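Protein YgiW (Escherichia coli, PDB 1NNX) is of unknown function but adopts a bacterial OB fold and, carrying a signal sequence, probably works in the periplasm. Local coordinates at residues 23-28 / 39-44; 87-92 / 100-105; 53-58 / 66-71; 43-48 / 81-86; 62-67 / 95-100. All blocks are in the same frame, centred on the assembly; numbering follows the deposited sequence.

Interaction 1 (23-28 / 39-44); sequences GSVTTV and WVTLRG
The guanidinium plane of Arg43 meets Val25 at a slant, neither face nor edge on: Val25 CG2 lies 4.2 Å from Arg43 NE, while Glu85 takes the polar edge of the group. The two side chains cross at about a right angle, with Val25 CG1 4.0 Å from Arg43 CG, and this short branched valine suits an exposed border where the long aliphatic stem of an arginine lies across it. Beside them, Thr26 N donates to Thr41 O at 2.9 Å in a nearly straight bond (167°). Elsewhere the two backbones stand too far apart to bond directly, and water fills in. One molecule accepts from Thr41 N and gives a proton to Ser24 O. It also bonds Thr26 OG1 at 2.6 Å, a hydroxyl turned that way because it lies anti to its carbonyl carbon (chi1 -60°). A second water joins Arg43 N to Thr26 O. Deeper in, Val28 CG2 packs 4.3 Å from Leu42 CD1, two branched apolar residues facing the interior. Thr27 occupies the N-cap position of helix 28-31, its hydroxyl bonded to Ser30, so the loop 23-28 runs along one edge of strand 39-44 into that helix, while Val40 and Leu42 pair with strand 84-93 along the other.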
# COMPACT_ATOMS: atom_id res chain seq x y z
N GLY A 23 -14.59 2.24 0.78
CA GLY A 23 -15.05 0.95 1.38
C GLY A 23 -14.48 -0.27 0.69
O GLY A 23 -14.32 -1.33 1.31
N SER A 24 -14.14 -0.15 -0.59
CA SER A 24 -13.59 -1.29 -1.29
C SER A 24 -12.11 -1.52 -0.98
O SER A 24 -11.29 -0.58 -0.99
CB SER A 24 -13.70 -1.16 -2.82
OG SER A 24 -15.05 -1.07 -3.26
N VAL A 25 -11.81 -2.77 -0.73
CA VAL A 25 -10.43 -3.24 -0.53
C VAL A 25 -10.05 -3.94 -1.81
O VAL A 25 -10.77 -4.87 -2.21
CB VAL A 25 -10.30 -4.23 0.63
CG1 VAL A 25 -8.86 -4.79 0.71
CG2 VAL A 25 -10.66 -3.52 1.93
N THR A 26 -8.97 -3.55 -2.46
CA THR A 26 -8.52 -4.09 -3.72
C THR A 26 -7.42 -5.10 -3.48
O THR A 26 -6.61 -4.97 -2.57
CB THR A 26 -7.97 -2.93 -4.57
OG1 THR A 26 -9.03 -1.96 -4.81
CG2 THR A 26 -7.33 -3.41 -5.93
N THR A 27 -7.32 -6.11 -4.33
CA THR A 27 -6.26 -7.09 -4.16
C THR A 27 -4.94 -6.53 -4.68
O THR A 27 -4.92 -5.66 -5.56
CB THR A 27 -6.57 -8.40 -4.97
OG1 THR A 27 -6.56 -8.09 -6.35
CG2 THR A 27 -7.95 -8.99 -4.55
N VAL A 28 -3.85 -7.00 -4.05
CA VAL A 28 -2.51 -6.57 -4.50
C VAL A 28 -2.28 -6.83 -5.99
O VAL A 28 -1.85 -5.96 -6.72
CB VAL A 28 -1.41 -7.26 -3.73
CG1 VAL A 28 -0.05 -7.06 -4.47
CG2 VAL A 28 -1.34 -6.64 -2.32
N TRP A 39 -6.10 6.03 -6.15
CA TRP A 39 -6.25 5.77 -4.72
C TRP A 39 -6.74 4.35 -4.48
O TRP A 39 -7.73 3.89 -5.14
CB TRP A 39 -7.26 6.75 -4.13
CG TRP A 39 -7.42 6.61 -2.69
CD1 TRP A 39 -8.42 5.96 -2.05
CD2 TRP A 39 -6.58 7.17 -1.68
NE1 TRP A 39 -8.25 6.06 -0.69
CE2 TRP A 39 -7.13 6.80 -0.43
CE3 TRP A 39 -5.41 7.95 -1.70
CZ2 TRP A 39 -6.56 7.20 0.80
CZ3 TRP A 39 -4.82 8.35 -0.44
CH2 TRP A 39 -5.42 7.96 0.77
N VAL A 40 -6.07 3.63 -3.60
CA VAL A 40 -6.44 2.23 -3.27
C VAL A 40 -6.36 1.97 -1.78
O VAL A 40 -5.63 2.65 -1.05
CB VAL A 40 -5.27 1.13 -3.65
CG1 VAL A 40 -3.89 1.69 -3.64
CG2 VAL A 40 -5.04 0.06 -2.44
N THR A 41 -7.06 0.96 -1.31
CA THR A 41 -7.01 0.44 0.01
C THR A 41 -6.68 -1.04 -0.16
O THR A 41 -7.30 -1.75 -0.97
CB THR A 41 -8.37 0.55 0.74
OG1 THR A 41 -8.81 1.93 0.82
CG2 THR A 41 -8.28 -0.08 2.10
N LEU A 42 -5.70 -1.55 0.55
CA LEU A 42 -5.28 -2.96 0.53
C LEU A 42 -5.22 -3.51 1.93
O LEU A 42 -5.03 -2.73 2.92
CB LEU A 42 -3.87 -3.08 -0.12
CG LEU A 42 -3.75 -2.46 -1.50
CD1 LEU A 42 -2.22 -2.47 -1.85
CD2 LEU A 42 -4.55 -3.15 -2.51
N ARG A 43 -5.35 -4.82 2.08
CA ARG A 43 -5.22 -5.43 3.36
C ARG A 43 -4.28 -6.61 3.25
O ARG A 43 -4.35 -7.38 2.28
CB ARG A 43 -6.58 -5.91 3.91
CG ARG A 43 -7.38 -4.75 4.46
CD ARG A 43 -8.74 -5.26 5.08
NE ARG A 43 -9.41 -4.21 5.83
CZ ARG A 43 -10.11 -4.44 6.94
NH1 ARG A 43 -10.19 -5.68 7.41
NH2 ARG A 43 -10.74 -3.46 7.56
N GLY A 44 -3.36 -6.74 4.20
CA GLY A 44 -2.41 -7.82 4.11
C GLY A 44 -1.38 -7.66 5.18
O GLY A 44 -1.68 -7.20 6.28
O HOH W 1 -9.29 -0.02 -3.10
O HOH W 2 -5.59 -6.28 -0.46

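Interaction 2 (87-92 / 100-105); sequences QGEVDK and DVKQIR
Gln87 O faces both Lys102 N and Gln103 N, the signature of a classic beta bulge in the antiparallel hairpin of strands 84-93 and 96-106. The Lys102 bond is short at 2.7 Å and lies in the carbonyl plane; that of Gln103 is longer, 3.3 Å, and slightly tilted. Beyond the bulge the strands press close. Gly88, without a side chain, brings its CA within 3.2 Å of Asp100 O, which at the same time accepts from Glu89 N. Asp100 N returns a straighter bond to Glu89 O (2.9 Å, 168°). This backbone-dominated part is the tight half, with the Val101 side chain directed away into the apolar interior.

The outer side is looser and polar. Glu89, bent at chi2 (88°), lays its carboxylate beside the aliphatic stem of Lys102, OE2 standing 3.9 Å from CE, yet the lysine ends elsewhere and its NZ makes no ion pair there. Flexible charged and amide chains suit such a partly solvated surface. Farther along, Asp91 and the modelled conformer of Asp100 turn their carboxylate planes 71° apart; the approach of Asp91 OD2 to Asp100 OD2, 2.8 Å, is doubtful because Asp100 has two conformers.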
# COMPACT_ATOMS: atom_id res chain seq x y z
N GLN A 87 -3.78 2.57 2.96
CA GLN A 87 -4.46 3.41 2.00
C GLN A 87 -3.41 4.33 1.40
O GLN A 87 -2.55 4.86 2.14
CB GLN A 87 -5.59 4.24 2.63
CG GLN A 87 -6.66 3.36 3.27
CD GLN A 87 -7.88 4.14 3.78
OE1 GLN A 87 -8.65 3.63 4.60
NE2 GLN A 87 -8.05 5.35 3.30
N GLY A 88 -3.46 4.54 0.10
CA GLY A 88 -2.51 5.43 -0.56
C GLY A 88 -2.71 5.38 -2.04
O GLY A 88 -3.74 4.88 -2.51
N GLU A 89 -1.73 5.87 -2.76
CA GLU A 89 -1.83 5.93 -4.24
C GLU A 89 -0.95 4.97 -4.94
O GLU A 89 0.20 4.77 -4.56
CB GLU A 89 -1.42 7.30 -4.76
CG GLU A 89 -2.20 8.46 -4.16
CD GLU A 89 -1.61 9.00 -2.91
OE1 GLU A 89 -0.53 8.55 -2.49
OE2 GLU A 89 -2.25 9.91 -2.35
N VAL A 90 -1.50 4.38 -6.00
CA VAL A 90 -0.69 3.52 -6.87
C VAL A 90 0.27 4.50 -7.58
O VAL A 90 -0.16 5.51 -8.12
CB VAL A 90 -1.60 2.79 -7.93
CG1 VAL A 90 -0.70 2.14 -9.06
CG2 VAL A 90 -2.35 1.68 -7.27
N ASP A 91 1.58 4.23 -7.51
CA ASP A 91 2.63 5.06 -8.16
C ASP A 91 3.24 4.11 -9.17
O ASP A 91 4.01 3.21 -8.81
CB ASP A 91 3.71 5.41 -7.11
CG ASP A 91 4.58 6.56 -7.53
OD1 ASP A 91 4.39 7.06 -8.65
OD2 ASP A 91 5.45 6.96 -6.72
N LYS A 92 2.94 4.34 -10.43
CA LYS A 92 3.40 3.43 -11.47
C LYS A 92 4.17 4.19 -12.47
O LYS A 92 3.73 5.21 -12.98
CB LYS A 92 2.19 2.81 -12.17
CG LYS A 92 2.52 1.68 -13.14
CD LYS A 92 1.30 1.35 -14.00
CE LYS A 92 0.64 0.06 -13.59
NZ LYS A 92 -0.59 -0.23 -14.45
N ASP A 100 2.17 4.47 -2.52
CA ASP A 100 2.71 5.54 -1.62
C ASP A 100 1.70 5.58 -0.51
O ASP A 100 0.58 6.04 -0.72
CB ASP A 100 2.73 6.77 -2.54
CG ASP A 100 3.77 6.66 -3.69
OD1 ASP A 100 4.79 5.95 -3.53
OD2 ASP A 100 3.55 7.32 -4.72
N VAL A 101 2.08 5.11 0.67
CA VAL A 101 1.12 4.96 1.75
C VAL A 101 0.81 6.22 2.54
O VAL A 101 1.74 6.87 3.09
CB VAL A 101 1.60 3.82 2.69
CG1 VAL A 101 0.64 3.68 3.86
CG2 VAL A 101 1.76 2.48 1.88
N LYS A 102 -0.48 6.55 2.64
CA LYS A 102 -0.88 7.72 3.47
C LYS A 102 -1.28 7.31 4.87
O LYS A 102 -1.20 8.10 5.80
CB LYS A 102 -2.08 8.44 2.85
CG LYS A 102 -1.77 9.25 1.64
CD LYS A 102 -0.93 10.52 2.07
CE LYS A 102 -0.82 11.54 0.95
NZ LYS A 102 0.13 12.68 1.36
N GLN A 103 -1.71 6.07 5.04
CA GLN A 103 -2.21 5.60 6.31
C GLN A 103 -2.05 4.10 6.44
O GLN A 103 -2.30 3.34 5.50
CB GLN A 103 -3.61 6.04 6.72
CG GLN A 103 -4.18 5.41 8.05
CD GLN A 103 -5.32 6.16 8.68
OE1 GLN A 103 -5.86 7.08 8.12
NE2 GLN A 103 -5.67 5.74 9.89
N ILE A 104 -1.62 3.66 7.61
CA ILE A 104 -1.51 2.26 7.90
C ILE A 104 -2.15 2.04 9.26
O ILE A 104 -1.86 2.80 10.24
CB ILE A 104 -0.02 1.77 7.85
CG1 ILE A 104 -0.01 0.27 8.15
CG2 ILE A 104 0.88 2.61 8.85
CD1 ILE A 104 1.30 -0.38 7.79
N ARG A 105 -3.03 1.07 9.34
CA ARG A 105 -3.63 0.70 10.63
C ARG A 105 -3.73 -0.82 10.80
O ARG A 105 -3.84 -1.58 9.84
CB ARG A 105 -5.02 1.32 10.80
CG ARG A 105 -6.03 1.05 9.75
CD ARG A 105 -7.32 1.86 10.08
NE ARG A 105 -7.86 1.38 11.35
CZ ARG A 105 -8.85 0.50 11.46
NH1 ARG A 105 -9.45 0.03 10.37
NH2 ARG A 105 -9.21 0.04 12.65

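Interaction 3 (53-58 / 66-71); sequences DLYVFK and VDIDHK
Tyr55 and Ile68 cross at about a right angle where the hairpin of strands 54-59 and 62-67 runs out into the loop after it. Tyr55 CE2 touches Ile68 CB at 3.9 Å, and Val66 O lies at the ring edge, in its plane. The CG of Tyr55 sits anti to the carbonyl carbon (chi1 -57°), laying the ring along the partner chain, where Trp73 meets it edge-to-face. Val66 fills the inward side with both branches: CG2 against Tyr55 CB, and CG1 only 3.6 Å from Phe57 CB. Such beta-branched and aromatic residues suit an interior face. Backbone bonds between Tyr55 and Val66 run both ways, and Ile68 N adds one to Asp53 O at 2.9 Å.

At the solvent end, Asp53 and Asp69 run alongside each other in the same direction, their carboxylates next to one another. A water bound to Asp53 OD2, and weakly to Asp69 OD1, probably eases their repulsion. The other oxygen of Asp69, OD2, accepts from Lys71 N at 2.9 Å, closing an Asx turn.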
# COMPACT_ATOMS: atom_id res chain seq x y z
N ASP A 53 12.35 3.41 4.04
CA ASP A 53 10.96 3.60 3.74
C ASP A 53 10.33 2.65 2.71
O ASP A 53 9.14 2.75 2.50
CB ASP A 53 10.68 5.07 3.35
CG ASP A 53 11.16 6.07 4.40
OD1 ASP A 53 11.27 5.69 5.58
OD2 ASP A 53 11.42 7.23 4.06
N LEU A 54 11.05 1.68 2.13
CA LEU A 54 10.43 0.75 1.15
C LEU A 54 10.28 -0.65 1.78
O LEU A 54 11.20 -1.25 2.30
CB LEU A 54 11.28 0.67 -0.10
CG LEU A 54 10.51 0.23 -1.36
CD1 LEU A 54 9.24 1.11 -1.62
CD2 LEU A 54 11.46 0.38 -2.55
N TYR A 55 9.05 -1.14 1.74
CA TYR A 55 8.66 -2.41 2.33
C TYR A 55 7.95 -3.32 1.38
O TYR A 55 7.42 -2.84 0.40
CB TYR A 55 7.73 -2.17 3.53
CG TYR A 55 8.29 -1.28 4.65
CD1 TYR A 55 8.83 -1.86 5.80
CD2 TYR A 55 8.29 0.09 4.51
CE1 TYR A 55 9.37 -1.04 6.84
CE2 TYR A 55 8.83 0.93 5.53
CZ TYR A 55 9.36 0.35 6.67
OH TYR A 55 9.93 1.17 7.65
N VAL A 56 7.95 -4.61 1.69
CA VAL A 56 7.19 -5.56 0.85
C VAL A 56 5.86 -5.87 1.55
O VAL A 56 5.83 -6.23 2.73
CB VAL A 56 7.94 -6.88 0.66
CG1 VAL A 56 7.12 -7.86 -0.26
CG2 VAL A 56 9.31 -6.57 -0.10
N PHE A 57 4.77 -5.67 0.82
CA PHE A 57 3.41 -5.92 1.33
C PHE A 57 2.86 -7.14 0.58
O PHE A 57 2.91 -7.21 -0.62
CB PHE A 57 2.58 -4.68 1.04
CG PHE A 57 1.18 -4.80 1.52
CD1 PHE A 57 0.81 -4.53 2.82
CD2 PHE A 57 0.19 -5.16 0.61
CE1 PHE A 57 -0.56 -4.59 3.21
CE2 PHE A 57 -1.15 -5.21 1.00
CZ PHE A 57 -1.49 -4.92 2.30
N LYS A 58 2.29 -8.07 1.34
CA LYS A 58 1.74 -9.31 0.75
C LYS A 58 0.31 -9.56 1.17
O LYS A 58 -0.08 -9.35 2.29
CB LYS A 58 2.64 -10.46 1.20
CG LYS A 58 2.29 -11.85 0.69
CD LYS A 58 3.22 -12.84 1.36
CE LYS A 58 3.06 -14.26 0.87
NZ LYS A 58 4.16 -15.10 1.42
N VAL A 66 5.76 -1.07 -1.04
CA VAL A 66 5.02 0.07 -0.50
C VAL A 66 6.00 1.05 0.18
O VAL A 66 7.00 0.65 0.81
CB VAL A 66 3.91 -0.35 0.48
CG1 VAL A 66 2.90 -1.32 -0.26
CG2 VAL A 66 4.44 -1.07 1.71
N ASP A 67 5.76 2.33 -0.03
CA ASP A 67 6.60 3.38 0.59
C ASP A 67 5.87 3.93 1.79
O ASP A 67 4.79 4.50 1.64
CB ASP A 67 6.86 4.49 -0.44
CG ASP A 67 7.62 5.72 0.14
OD1 ASP A 67 8.18 6.48 -0.68
OD2 ASP A 67 7.66 5.95 1.38
N ILE A 68 6.45 3.75 2.97
CA ILE A 68 5.85 4.18 4.25
C ILE A 68 6.85 5.09 4.97
O ILE A 68 7.89 4.62 5.41
CB ILE A 68 5.56 3.00 5.15
CG1 ILE A 68 4.63 2.00 4.43
CG2 ILE A 68 4.88 3.50 6.38
CD1 ILE A 68 4.43 0.68 5.15
N ASP A 69 6.55 6.37 4.96
CA ASP A 69 7.41 7.37 5.65
C ASP A 69 7.33 7.10 7.13
O ASP A 69 6.34 6.61 7.69
CB ASP A 69 6.89 8.77 5.38
CG ASP A 69 7.81 9.88 5.95
OD1 ASP A 69 8.80 10.25 5.25
OD2 ASP A 69 7.55 10.37 7.08
N HIS A 70 8.41 7.46 7.82
CA HIS A 70 8.51 7.29 9.25
C HIS A 70 7.23 7.88 9.98
O HIS A 70 6.74 7.31 10.97
CB HIS A 70 9.63 8.15 9.91
CG HIS A 70 9.70 8.07 11.42
ND1 HIS A 70 10.32 7.03 12.07
CD2 HIS A 70 9.26 8.91 12.38
CE1 HIS A 70 10.24 7.22 13.37
NE2 HIS A 70 9.60 8.36 13.59
N LYS A 71 6.68 9.00 9.52
CA LYS A 71 5.54 9.58 10.19
C LYS A 71 4.24 8.82 10.09
O LYS A 71 3.29 9.11 10.82
CB LYS A 71 5.29 11.02 9.71
CG LYS A 71 4.86 11.16 8.26
CD LYS A 71 4.64 12.64 7.90
CE LYS A 71 3.58 12.81 6.79
NZ LYS A 71 3.07 14.24 6.75
O HOH W 3 10.72 8.58 6.51
O HOH W 4 9.24 3.77 7.61

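Interaction 4 (43-48 / 81-86); sequences RGNIVE and KDTVEI
In the long first strand of the barrel, 38-51, Arg43 and Gly44 pair antiparallel with Glu85 and Val84 at the start of strand 84-93. Gly44 N donates to Val84 O at 3.0 Å, and Val84 N replies to Gly44 O at 2.8 Å. On the outer face Arg43 grips Glu85 side-on: NE reaches Glu85 OE1 at 2.9 Å and NH2 reaches the same oxygen at 3.3 Å. OE1 lies in the guanidinium plane, but the carboxylate is turned 52° from it, and both nitrogens come from one face of the acid. A fully extended Glu85 chain, its CG anti to the backbone N (chi1 179°), carries the acid out to this exposed salt bridge, where long charged residues fit well.

The OB fold needs its first strand to serve two partners, and here the change begins: past Gly44, Asn45 and Val47 bond to strand 54-59 while residues 81-83 move away from it, the short axes of 43-48 and 84-86 lying at 107°. Gly44, with no side chain, lets the ring of Phe57 lie against the backbone. Inside, Ile46 CG1 approaches Val84 CG2 at 4.3 Å. Waters bridge the widening gap: one links Asn45 ND2 to Lys81 O, another Asn45 OD1 to Thr83 OG1, so the amide uses both ends. A third accepts from Ile46 N and donates to Asp82 O at 2.6 Å.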
# COMPACT_ATOMS: atom_id res chain seq x y z
N ARG A 43 -5.35 -4.82 2.08
CA ARG A 43 -5.22 -5.43 3.36
C ARG A 43 -4.28 -6.61 3.25
O ARG A 43 -4.35 -7.38 2.28
CB ARG A 43 -6.58 -5.91 3.91
CG ARG A 43 -7.38 -4.75 4.46
CD ARG A 43 -8.74 -5.26 5.08
NE ARG A 43 -9.41 -4.21 5.83
CZ ARG A 43 -10.11 -4.44 6.94
NH1 ARG A 43 -10.19 -5.68 7.41
NH2 ARG A 43 -10.74 -3.46 7.56
N GLY A 44 -3.36 -6.74 4.20
CA GLY A 44 -2.41 -7.82 4.11
C GLY A 44 -1.38 -7.66 5.18
O GLY A 44 -1.68 -7.20 6.28
N ASN A 45 -0.19 -8.09 4.86
CA ASN A 45 0.90 -8.07 5.82
C ASN A 45 2.16 -7.44 5.26
O ASN A 45 2.52 -7.63 4.07
CB ASN A 45 1.21 -9.52 6.22
CG ASN A 45 -0.04 -10.23 6.85
OD1 ASN A 45 -0.87 -10.73 6.12
ND2 ASN A 45 -0.18 -10.19 8.12
N ILE A 46 2.84 -6.67 6.13
CA ILE A 46 4.15 -6.10 5.76
C ILE A 46 5.14 -7.23 6.17
O ILE A 46 5.23 -7.57 7.37
CB ILE A 46 4.45 -4.83 6.55
CG1 ILE A 46 3.51 -3.66 6.07
CG2 ILE A 46 5.85 -4.28 6.11
CD1 ILE A 46 3.65 -3.14 4.65
N VAL A 47 5.84 -7.80 5.20
CA VAL A 47 6.71 -8.95 5.47
C VAL A 47 8.20 -8.71 5.42
O VAL A 47 8.92 -9.59 5.87
CB VAL A 47 6.34 -10.14 4.54
CG1 VAL A 47 4.86 -10.49 4.75
CG2 VAL A 47 6.54 -9.81 3.07
N GLU A 48 8.66 -7.55 4.93
CA GLU A 48 10.11 -7.27 4.88
C GLU A 48 10.32 -5.81 4.62
O GLU A 48 9.50 -5.12 3.95
CB GLU A 48 10.73 -8.13 3.77
CG GLU A 48 12.23 -8.02 3.60
CD GLU A 48 12.77 -8.93 2.50
OE1 GLU A 48 12.20 -8.96 1.37
OE2 GLU A 48 13.79 -9.59 2.77
N LYS A 81 3.21 -10.75 11.34
CA LYS A 81 1.97 -11.50 11.65
C LYS A 81 0.72 -10.62 11.72
O LYS A 81 -0.39 -11.15 11.70
CB LYS A 81 2.16 -12.27 12.96
CG LYS A 81 2.17 -11.40 14.18
CD LYS A 81 2.11 -12.24 15.45
CE LYS A 81 1.27 -13.46 15.26
NZ LYS A 81 0.87 -14.05 16.55
N ASP A 82 0.88 -9.30 11.84
CA ASP A 82 -0.22 -8.38 11.94
C ASP A 82 -0.90 -8.12 10.63
O ASP A 82 -0.25 -7.89 9.62
CB ASP A 82 0.27 -7.06 12.48
CG ASP A 82 0.83 -7.19 13.88
OD1 ASP A 82 1.80 -6.48 14.20
OD2 ASP A 82 0.29 -8.01 14.67
N THR A 83 -2.21 -8.26 10.61
CA THR A 83 -2.92 -7.87 9.40
C THR A 83 -3.04 -6.37 9.50
O THR A 83 -3.39 -5.79 10.55
CB THR A 83 -4.32 -8.45 9.33
OG1 THR A 83 -4.23 -9.87 9.37
CG2 THR A 83 -5.03 -7.93 8.05
N VAL A 84 -2.74 -5.71 8.40
CA VAL A 84 -2.85 -4.24 8.35
C VAL A 84 -3.63 -3.77 7.15
O VAL A 84 -3.75 -4.50 6.11
CB VAL A 84 -1.46 -3.48 8.28
CG1 VAL A 84 -0.67 -3.73 9.57
CG2 VAL A 84 -0.68 -3.92 7.05
N GLU A 85 -4.25 -2.62 7.31
CA GLU A 85 -4.93 -2.02 6.21
C GLU A 85 -4.08 -0.78 5.78
O GLU A 85 -3.73 0.07 6.63
CB GLU A 85 -6.38 -1.56 6.41
CG GLU A 85 -7.07 -0.88 5.21
CD GLU A 85 -8.49 -0.45 5.53
OE1 GLU A 85 -9.37 -1.34 5.45
OE2 GLU A 85 -8.68 0.74 5.87
N ILE A 86 -3.76 -0.63 4.51
CA ILE A 86 -3.05 0.53 4.01
C ILE A 86 -3.88 1.25 2.99
O ILE A 86 -4.68 0.63 2.27
CB ILE A 86 -1.67 0.20 3.39
CG1 ILE A 86 -1.78 -0.82 2.23
CG2 ILE A 86 -0.72 -0.32 4.53
CD1 ILE A 86 -0.46 -1.16 1.55
O HOH W 5 -2.15 -11.84 9.31
O HOH W 6 -3.47 -11.10 6.69
O HOH W 7 1.98 -6.79 8.87

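Interaction 5 (62-67 / 95-100); sequences GTINVD and NSVEID. With SO4 (sulfate ion), chain B.
Val97 O takes protons from two waters, at 2.7 Å and 3.0 Å, and through them is joined to Asn65: the first water accepts from Asn65 N, the second from Asn65 ND2. The backbone N thus binds one water, and the side-chain amide of an asparagine adds an N-H for the other. Further on, the chains come into direct bonding. Ile99 N donates to Asn65 O at 3.1 Å, and Ile99 O receives Asp67 N at 2.8 Å in a nearly straight bond (170°), the alternation of parallel strands. This is the one parallel pairing of the five-stranded OB fold, joining its third and fifth strands, and the short segments diverge by 52°, consistent with direct bonds giving way to waters toward Val97.

On the inner face Ile99 runs alongside Val66, whose CG1 is 3.8 Å from Ile99 CB. Ile64 meets Ile99 at about a right angle, CD1 to CD1 at 3.9 Å. Branched aliphatic chains fill this interior well. At the far end Thr63 holds a sulfate, probably from the crystallisation liquor, by its backbone N to O3 at 2.9 Å. Its OG1, set between backbone N and carbonyl carbon (chi1 63°), donates to sulfate O1; Lys32 also binds the ion.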
# COMPACT_ATOMS: atom_id res chain seq x y z
N GLY A 62 -0.68 -11.70 -4.09
CA GLY A 62 0.63 -11.30 -4.59
C GLY A 62 1.31 -10.33 -3.64
O GLY A 62 0.85 -10.10 -2.51
N THR A 63 2.45 -9.83 -4.08
CA THR A 63 3.21 -8.86 -3.25
C THR A 63 3.48 -7.61 -4.05
O THR A 63 3.48 -7.60 -5.32
CB THR A 63 4.58 -9.41 -2.77
OG1 THR A 63 5.43 -9.66 -3.92
CG2 THR A 63 4.40 -10.67 -1.91
N ILE A 64 3.68 -6.50 -3.34
CA ILE A 64 3.94 -5.24 -4.00
C ILE A 64 4.78 -4.42 -3.04
O ILE A 64 4.65 -4.57 -1.78
CB ILE A 64 2.63 -4.49 -4.34
CG1 ILE A 64 2.93 -3.28 -5.24
CG2 ILE A 64 1.84 -4.07 -3.04
CD1 ILE A 64 1.62 -2.62 -5.78
N ASN A 65 5.60 -3.55 -3.59
CA ASN A 65 6.42 -2.71 -2.71
C ASN A 65 5.59 -1.49 -2.28
O ASN A 65 4.82 -0.97 -3.08
CB ASN A 65 7.69 -2.23 -3.44
CG ASN A 65 8.62 -3.37 -3.77
OD1 ASN A 65 8.62 -4.41 -3.09
ND2 ASN A 65 9.47 -3.16 -4.80
N VAL A 66 5.76 -1.07 -1.04
CA VAL A 66 5.02 0.07 -0.50
C VAL A 66 6.00 1.05 0.18
O VAL A 66 7.00 0.65 0.81
CB VAL A 66 3.91 -0.35 0.48
CG1 VAL A 66 2.90 -1.32 -0.26
CG2 VAL A 66 4.44 -1.07 1.71
N ASP A 67 5.76 2.33 -0.03
CA ASP A 67 6.60 3.38 0.59
C ASP A 67 5.87 3.93 1.79
O ASP A 67 4.79 4.50 1.64
CB ASP A 67 6.86 4.49 -0.44
CG ASP A 67 7.62 5.72 0.14
OD1 ASP A 67 8.18 6.48 -0.68
OD2 ASP A 67 7.66 5.95 1.38
N ASN A 95 9.23 1.44 -14.93
CA ASN A 95 9.94 0.35 -14.35
C ASN A 95 9.45 -0.10 -13.00
O ASN A 95 10.08 -0.95 -12.41
CB ASN A 95 11.42 0.72 -14.16
CG ASN A 95 11.62 1.94 -13.30
OD1 ASN A 95 10.67 2.65 -12.94
ND2 ASN A 95 12.87 2.22 -12.98
N SER A 96 8.34 0.42 -12.54
CA SER A 96 8.00 -0.04 -11.20
C SER A 96 6.57 0.29 -10.84
O SER A 96 5.93 1.14 -11.46
CB SER A 96 8.91 0.66 -10.16
OG SER A 96 8.65 2.06 -10.09
N VAL A 97 6.05 -0.43 -9.84
CA VAL A 97 4.73 -0.05 -9.34
C VAL A 97 4.93 -0.14 -7.83
O VAL A 97 5.71 -1.00 -7.30
CB VAL A 97 3.59 -0.95 -9.86
CG1 VAL A 97 3.75 -2.39 -9.38
CG2 VAL A 97 2.24 -0.39 -9.38
N GLU A 98 4.37 0.81 -7.10
CA GLU A 98 4.51 0.77 -5.65
C GLU A 98 3.26 1.50 -5.14
O GLU A 98 2.50 2.12 -5.88
CB GLU A 98 5.61 1.73 -5.11
CG GLU A 98 5.35 3.33 -5.16
CD GLU A 98 6.60 4.14 -4.78
OE1 GLU A 98 6.50 5.38 -4.70
OE2 GLU A 98 7.67 3.52 -4.57
N ILE A 99 3.00 1.36 -3.88
CA ILE A 99 1.93 2.13 -3.25
C ILE A 99 2.57 3.20 -2.36
O ILE A 99 3.44 2.87 -1.53
CB ILE A 99 1.04 1.27 -2.31
CG1 ILE A 99 0.48 0.05 -3.05
CG2 ILE A 99 -0.13 2.16 -1.75
CD1 ILE A 99 -0.31 0.48 -4.28
N ASP A 100 2.17 4.47 -2.52
CA ASP A 100 2.71 5.54 -1.62
C ASP A 100 1.70 5.58 -0.51
O ASP A 100 0.58 6.04 -0.72
CB ASP A 100 2.73 6.77 -2.54
CG ASP A 100 3.77 6.66 -3.69
OD1 ASP A 100 4.79 5.95 -3.53
OD2 ASP A 100 3.55 7.32 -4.72
S SO4 B . 4.23 -11.63 -6.83
O1 SO4 B . 4.66 -12.06 -5.49
O2 SO4 B . 3.84 -12.85 -7.57
O3 SO4 B . 3.11 -10.68 -6.82
O4 SO4 B . 5.41 -10.96 -7.46
O HOH W 8 6.26 -3.51 -6.44
O HOH W 9 8.67 -1.32 -6.83

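Overall arrangement
From the N terminus, interaction 1 closes a short loop holding helix 28-31 and lays the leading segment along the first strand. Interaction 4 begins where it ends, sharing Arg43 and Gly44, and spans a long loop to bring strand 84-93 beside strand 38-51. Interaction 3, the hairpin of the second and third strands, lies wholly within that loop. Interaction 5 starts from the third strand, sharing Val66 and Asp67 with that hairpin, and reaches forward to the fifth, so it crosses interaction 4. It also alternates with interaction 2, the hairpin of strands 84-93 and 96-106, with Asp100 common to both. Interactions 2 to 5 join the strands as 2-3-5-4-1; pairing of first with second completes the order 1-2-3-5-4.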